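Local coordinates for bifunctional dTDP-4-dehydrorhamnose 3,5-epimerase/dTDP-4-dehydrorhamnose reductase (Arabidopsis thaliana, PDB 4QQR), which epimerises dTDP-4-keto-6-deoxyglucose at C3' and C5' and reduces the product with NADPH to give dTDP-beta-L-rhamnose for cell wall biosynthesis, at residues A[33-38]-A[210-215]; A[76-81]-A[142-147]. All blocks are in the same frame, centred on the assembly; numbering follows the deposited sequence.

Contact 1: A[33-38]-A[210-215]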
loop_
_atom_site.group_PDB
_atom_site.type_symbol
_atom_site.label_atom_id
_atom_site.label_comp_id
_atom_site.label_asym_id
_atom_site.label_seq_id
_atom_site.Cartn_x
_atom_site.Cartn_y
_atom_site.Cartn_z
ATOM N N GLU A 33 -23.901 -11.362 20.885
ATOM C CA GLU A 33 -24.765 -12.317 21.582
ATOM C C GLU A 33 -25.331 -11.652 22.823
ATOM O O GLU A 33 -26.544 -11.620 23.022
ATOM C CB GLU A 33 -24.019 -13.599 21.972
ATOM C CG GLU A 33 -23.956 -14.644 20.876
ATOM C CD GLU A 33 -22.769 -15.594 21.030
ATOM O OE1 GLU A 33 -22.169 -15.651 22.134
ATOM O OE2 GLU A 33 -22.430 -16.278 20.036
ATOM N N ALA A 34 -24.438 -11.095 23.634
ATOM C CA ALA A 34 -24.814 -10.554 24.932
ATOM C C ALA A 34 -25.740 -9.354 24.808
ATOM O O ALA A 34 -26.548 -9.105 25.709
ATOM C CB ALA A 34 -23.580 -10.205 25.745
ATOM N N GLN A 35 -25.635 -8.621 23.697
ATOM C CA GLN A 35 -26.470 -7.426 23.490
ATOM C C GLN A 35 -27.690 -7.691 22.611
ATOM O O GLN A 35 -28.434 -6.762 22.289
ATOM C CB GLN A 35 -25.675 -6.295 22.832
ATOM C CG GLN A 35 -24.721 -5.534 23.720
ATOM C CD GLN A 35 -24.197 -4.281 23.013
ATOM O OE1 GLN A 35 -24.963 -3.547 22.381
ATOM N NE2 GLN A 35 -22.888 -4.047 23.096
ATOM N N GLY A 36 -27.876 -8.936 22.188
ATOM C CA GLY A 36 -28.989 -9.265 21.316
ATOM C C GLY A 36 -28.889 -8.694 19.905
ATOM O O GLY A 36 -29.908 -8.375 19.289
ATOM N N ILE A 37 -27.673 -8.569 19.382
ATOM C CA ILE A 37 -27.500 -8.113 18.013
ATOM C C ILE A 37 -27.249 -9.283 17.058
ATOM O O ILE A 37 -26.347 -10.111 17.268
ATOM C CB ILE A 37 -26.328 -7.114 17.873
ATOM C CG1 ILE A 37 -26.483 -5.949 18.849
ATOM C CG2 ILE A 37 -26.199 -6.617 16.421
ATOM C CD1 ILE A 37 -25.368 -4.926 18.737
ATOM N N THR A 38 -28.037 -9.336 15.996
ATOM C CA THR A 38 -27.809 -10.314 14.954
ATOM C C THR A 38 -26.455 -10.068 14.278
ATOM O O THR A 38 -26.200 -8.983 13.746
ATOM C CB THR A 38 -28.931 -10.252 13.918
ATOM O OG1 THR A 38 -30.173 -10.572 14.563
ATOM C CG2 THR A 38 -28.665 -11.210 12.759
ATOM N N MET A 210 -19.731 2.989 17.868
ATOM C CA MET A 210 -19.203 3.862 16.813
ATOM C C MET A 210 -19.854 3.510 15.500
ATOM O O MET A 210 -20.259 4.396 14.750
ATOM C CB MET A 210 -17.685 3.741 16.712
ATOM C CG MET A 210 -16.966 4.216 17.975
ATOM S SD MET A 210 -15.170 4.223 17.832
ATOM C CE MET A 210 -14.911 5.709 16.875
ATOM N N ALA A 211 -19.962 2.204 15.249
ATOM C CA ALA A 211 -20.737 1.664 14.136
ATOM C C ALA A 211 -22.180 2.171 14.179
ATOM O O ALA A 211 -22.679 2.719 13.194
ATOM C CB ALA A 211 -20.709 0.147 14.153
ATOM N N LYS A 212 -22.848 1.994 15.317
ATOM C CA LYS A 212 -24.217 2.469 15.457
ATOM C C LYS A 212 -24.353 3.962 15.119
ATOM O O LYS A 212 -25.369 4.379 14.577
ATOM C CB LYS A 212 -24.755 2.169 16.855
ATOM C CG LYS A 212 -25.104 0.685 17.116
ATOM C CD LYS A 212 -25.429 0.453 18.594
ATOM C CE LYS A 212 -26.128 -0.880 18.818
ATOM N NZ LYS A 212 -26.066 -1.360 20.255
ATOM N N ARG A 213 -23.316 4.751 15.405
ATOM C CA ARG A 213 -23.352 6.187 15.160
ATOM C C ARG A 213 -22.810 6.547 13.797
ATOM O O ARG A 213 -22.619 7.721 13.495
ATOM C CB ARG A 213 -22.532 6.921 16.204
ATOM C CG ARG A 213 -23.040 6.737 17.595
ATOM C CD ARG A 213 -22.247 7.585 18.577
ATOM N NE ARG A 213 -22.499 7.168 19.948
ATOM C CZ ARG A 213 -21.926 7.706 21.018
ATOM N NH1 ARG A 213 -21.051 8.701 20.889
ATOM N NH2 ARG A 213 -22.233 7.237 22.222
ATOM N N ASN A 214 -22.542 5.531 12.990
ATOM C CA ASN A 214 -21.930 5.715 11.674
ATOM C C ASN A 214 -20.654 6.597 11.647
ATOM O O ASN A 214 -20.488 7.450 10.768
ATOM C CB ASN A 214 -22.984 6.224 10.694
ATOM C CG ASN A 214 -24.233 5.359 10.687
ATOM O OD1 ASN A 214 -24.155 4.134 10.557
ATOM N ND2 ASN A 214 -25.390 5.990 10.848
ATOM N N LEU A 215 -19.761 6.383 12.614
ATOM C CA LEU A 215 -18.511 7.145 12.681
ATOM C C LEU A 215 -17.535 6.747 11.576
ATOM O O LEU A 215 -17.542 5.611 11.116
ATOM C CB LEU A 215 -17.844 6.996 14.052
ATOM C CG LEU A 215 -18.657 7.575 15.204
ATOM C CD1 LEU A 215 -17.843 7.559 16.498
ATOM C CD2 LEU A 215 -19.114 8.979 14.855
#
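Lys212 bridges from the last turn of helix 200-212 to Gln35 and Ile37, at the end of helix 23-34. Its CB points toward 33-38. From there CG lies anti to the carbonyl carbon (chi1 -74°), and the rest of the chain is extended. CB, CG and CD touch nothing of 33-38 and carry the chain out from the helix; the nearest CA atoms, those of Ile37 and Lys212, are 11.4 Å apart. Lys212 CE is the first atom to meet the other side, 4.1 Å from Ile37 CD1. Lys212 NZ lies 3.9 Å from Ile37 CD1, so lysine and isoleucine meet tip to tip. Lys212 NZ also gives a weak hydrogen bond of 3.2 Å to Gln35 OE1, the two side chains meeting at a slant. Glu209 OE2, one turn back, is a long and weak ionic partner of Lys212 NZ. Ile37 packs on Phe15, and Lys212 on Phe13. The contact lies at the surface. Gly36, with positive phi, ends helix 23-34 in a Schellman motif, and Asn214 does the same for helix 200-212. The bridge joins the C-terminal ends of two helices of the Rossmann fold, each just before the outermost strand it leads into, 38-41 or 217-220.

Contact 2: A[76-81]-A[142-147]. With ZN (zinc ion), chain E.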
loop_
_atom_site.group_PDB
_atom_site.type_symbol
_atom_site.label_atom_id
_atom_site.label_comp_id
_atom_site.label_asym_id
_atom_site.label_seq_id
_atom_site.Cartn_x
_atom_site.Cartn_y
_atom_site.Cartn_z
ATOM N N VAL A 76 5.714 -13.340 13.827
ATOM C CA VAL A 76 6.487 -14.435 13.259
ATOM C C VAL A 76 7.667 -13.840 12.506
ATOM O O VAL A 76 7.945 -12.649 12.632
ATOM C CB VAL A 76 5.646 -15.280 12.289
ATOM C CG1 VAL A 76 5.399 -16.665 12.866
ATOM C CG2 VAL A 76 4.332 -14.581 11.976
ATOM N N ASP A 77 8.358 -14.656 11.719
ATOM C CA ASP A 77 9.461 -14.145 10.919
ATOM C C ASP A 77 8.933 -13.346 9.738
ATOM O O ASP A 77 7.812 -13.565 9.280
ATOM C CB ASP A 77 10.334 -15.293 10.413
ATOM C CG ASP A 77 9.547 -16.314 9.618
ATOM O OD1 ASP A 77 9.095 -17.309 10.220
ATOM O OD2 ASP A 77 9.376 -16.123 8.393
ATOM N N TRP A 78 9.744 -12.419 9.242
ATOM C CA TRP A 78 9.382 -11.661 8.051
ATOM C C TRP A 78 10.103 -12.077 6.769
ATOM O O TRP A 78 10.756 -11.278 6.099
ATOM C CB TRP A 78 9.508 -10.164 8.329
ATOM C CG TRP A 78 8.503 -9.715 9.339
ATOM C CD1 TRP A 78 8.751 -9.217 10.589
ATOM C CD2 TRP A 78 7.079 -9.754 9.199
ATOM N NE1 TRP A 78 7.564 -8.923 11.231
ATOM C CE2 TRP A 78 6.523 -9.247 10.397
ATOM C CE3 TRP A 78 6.217 -10.165 8.175
ATOM C CZ2 TRP A 78 5.146 -9.141 10.597
ATOM C CZ3 TRP A 78 4.853 -10.063 8.373
ATOM C CH2 TRP A 78 4.328 -9.551 9.575
ATOM N N CYS A 79 9.966 -13.348 6.424
ATOM C CA CYS A 79 10.437 -13.801 5.135
ATOM C C CYS A 79 9.429 -13.409 4.042
ATOM O O CYS A 79 8.349 -12.860 4.314
ATOM C CB CYS A 79 10.656 -15.307 5.134
ATOM S SG CYS A 79 9.164 -16.254 4.738
ATOM N N GLU A 80 9.792 -13.701 2.804
ATOM C CA GLU A 80 8.934 -13.359 1.690
ATOM C C GLU A 80 7.541 -13.972 1.793
ATOM O O GLU A 80 6.548 -13.243 1.719
ATOM C CB GLU A 80 9.624 -13.677 0.369
ATOM C CG GLU A 80 10.847 -12.809 0.189
ATOM C CD GLU A 80 11.627 -13.146 -1.051
ATOM O OE1 GLU A 80 11.147 -13.996 -1.838
ATOM O OE2 GLU A 80 12.719 -12.563 -1.230
ATOM N N SER A 81 7.461 -15.285 2.003
ATOM C CA SER A 81 6.160 -15.952 2.135
ATOM C C SER A 81 5.296 -15.321 3.234
ATOM O O SER A 81 4.073 -15.294 3.125
ATOM C CB SER A 81 6.303 -17.455 2.392
ATOM O OG SER A 81 7.280 -18.059 1.560
ATOM N N SER A 142 10.370 -1.099 10.119
ATOM C CA SER A 142 10.033 -2.507 9.896
ATOM C C SER A 142 8.890 -2.710 8.884
ATOM O O SER A 142 8.034 -1.837 8.701
ATOM C CB SER A 142 9.723 -3.215 11.226
ATOM O OG SER A 142 8.343 -3.127 11.574
ATOM N N PHE A 143 8.891 -3.868 8.233
ATOM C CA PHE A 143 7.883 -4.202 7.220
ATOM C C PHE A 143 6.439 -4.076 7.712
ATOM O O PHE A 143 5.611 -3.407 7.086
ATOM C CB PHE A 143 8.103 -5.614 6.684
ATOM C CG PHE A 143 6.943 -6.143 5.888
ATOM C CD1 PHE A 143 6.795 -5.801 4.542
ATOM C CD2 PHE A 143 5.987 -6.979 6.485
ATOM C CE1 PHE A 143 5.726 -6.281 3.805
ATOM C CE2 PHE A 143 4.918 -7.469 5.755
ATOM C CZ PHE A 143 4.787 -7.122 4.405
ATOM N N TYR A 144 6.142 -4.741 8.817
ATOM C CA TYR A 144 4.798 -4.705 9.357
ATOM C C TYR A 144 4.349 -3.257 9.544
ATOM O O TYR A 144 3.261 -2.871 9.128
ATOM C CB TYR A 144 4.702 -5.487 10.679
ATOM C CG TYR A 144 3.269 -5.675 11.099
ATOM C CD1 TYR A 144 2.445 -6.544 10.404
ATOM C CD2 TYR A 144 2.726 -4.952 12.152
ATOM C CE1 TYR A 144 1.130 -6.706 10.754
ATOM C CE2 TYR A 144 1.406 -5.102 12.515
ATOM C CZ TYR A 144 0.607 -5.980 11.806
ATOM O OH TYR A 144 -0.720 -6.160 12.143
ATOM N N SER A 145 5.227 -2.455 10.136
ATOM C CA SER A 145 4.942 -1.054 10.432
ATOM C C SER A 145 4.688 -0.192 9.192
ATOM O O SER A 145 3.754 0.610 9.152
ATOM C CB SER A 145 6.096 -0.461 11.224
ATOM O OG SER A 145 5.572 0.367 12.229
ATOM N N LYS A 146 5.539 -0.353 8.186
ATOM C CA LYS A 146 5.407 0.425 6.969
ATOM C C LYS A 146 4.108 0.019 6.274
ATOM O O LYS A 146 3.362 0.863 5.775
ATOM C CB LYS A 146 6.618 0.187 6.068
ATOM C CG LYS A 146 6.961 1.351 5.150
ATOM C CD LYS A 146 8.193 1.034 4.295
ATOM C CE LYS A 146 9.253 0.271 5.105
ATOM N NZ LYS A 146 10.574 0.944 5.082
ATOM N N THR A 147 3.829 -1.281 6.286
ATOM C CA THR A 147 2.662 -1.820 5.599
ATOM C C THR A 147 1.342 -1.335 6.204
ATOM O O THR A 147 0.436 -0.890 5.473
ATOM C CB THR A 147 2.706 -3.354 5.547
ATOM O OG1 THR A 147 3.902 -3.769 4.875
ATOM C CG2 THR A 147 1.517 -3.895 4.798
HETATM ZN ZN ZN E . 8.454 -16.798 7.160
#
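Trp78 lays its indole against Phe143 and Tyr144 at the start of helix 143-155, and the three rings form an aromatic cluster. Phe143 CD2 sits over one face of the indole, offset toward its rim. Phe143 CD2 is 3.6 Å from Trp78 CE3. The planes are inclined at 51°, so the pair is oblique, neither stacked nor edge-to-face. Tyr144 meets the indole rim to rim, with planes only 24° apart. Tyr144 CD1 is 3.6 Å from Trp78 CH2, and Tyr144 CB is 3.7 Å from Trp78 CZ2. Phe143 carries CG anti to the backbone N (chi1 167°), as does Tyr144, which sends both rings toward the indole. On the opposite face of the indole lies Val76 O. With an alanine here instead of Trp78, Phe143 and Tyr144 would probably lose the aromatic partner they share, and the Phe143 ring could turn more freely.

Tyr144 begins a Tyr-x-x-x-Lys sequence, the signature of short-chain dehydrogenases/reductases, and its side chain is about 4 Å from that of Val70, a probable NADPH-binding residue. Ser142 is the N-cap of this helix, its OG accepting a weak bond from Ser145 N. Thr147 OG1 donates to Phe143 O at 2.8 Å, from above the carbonyl plane, and also rests over a face of the Phe143 ring. Asn157 of the second subunit packs on Phe143.

Next to Trp78 in the chain, Asp77 OD2 and Cys79 SG bind a zinc ion, and His82 adds a third ligand. The Cys79 SG to zinc distance is 2.6 Å. Cys79 is also the N-cap of helix 80-103, and its N gives a weak bond to Asp77 OD2.

How the contacts relate
From the N terminus the chain passes through strand 14-18 and helix 23-34 to 33-38, the first half of contact 1. After strands 38-41 and 63-66 it reaches 76-81. Strand 107-113 follows, and contact 2 closes its loop at 142-147. Contact 1 closes only at 210-215, so contact 2 is nested inside its loop. The centres are 33 Å apart, on opposite sides of the chain's centre. Contact 1 ties the ends of helices 23-34 and 200-212 together. Contact 2 joins the zinc-binding loop before helix 80-103 to the first turn of helix 143-155, where the second subunit also packs.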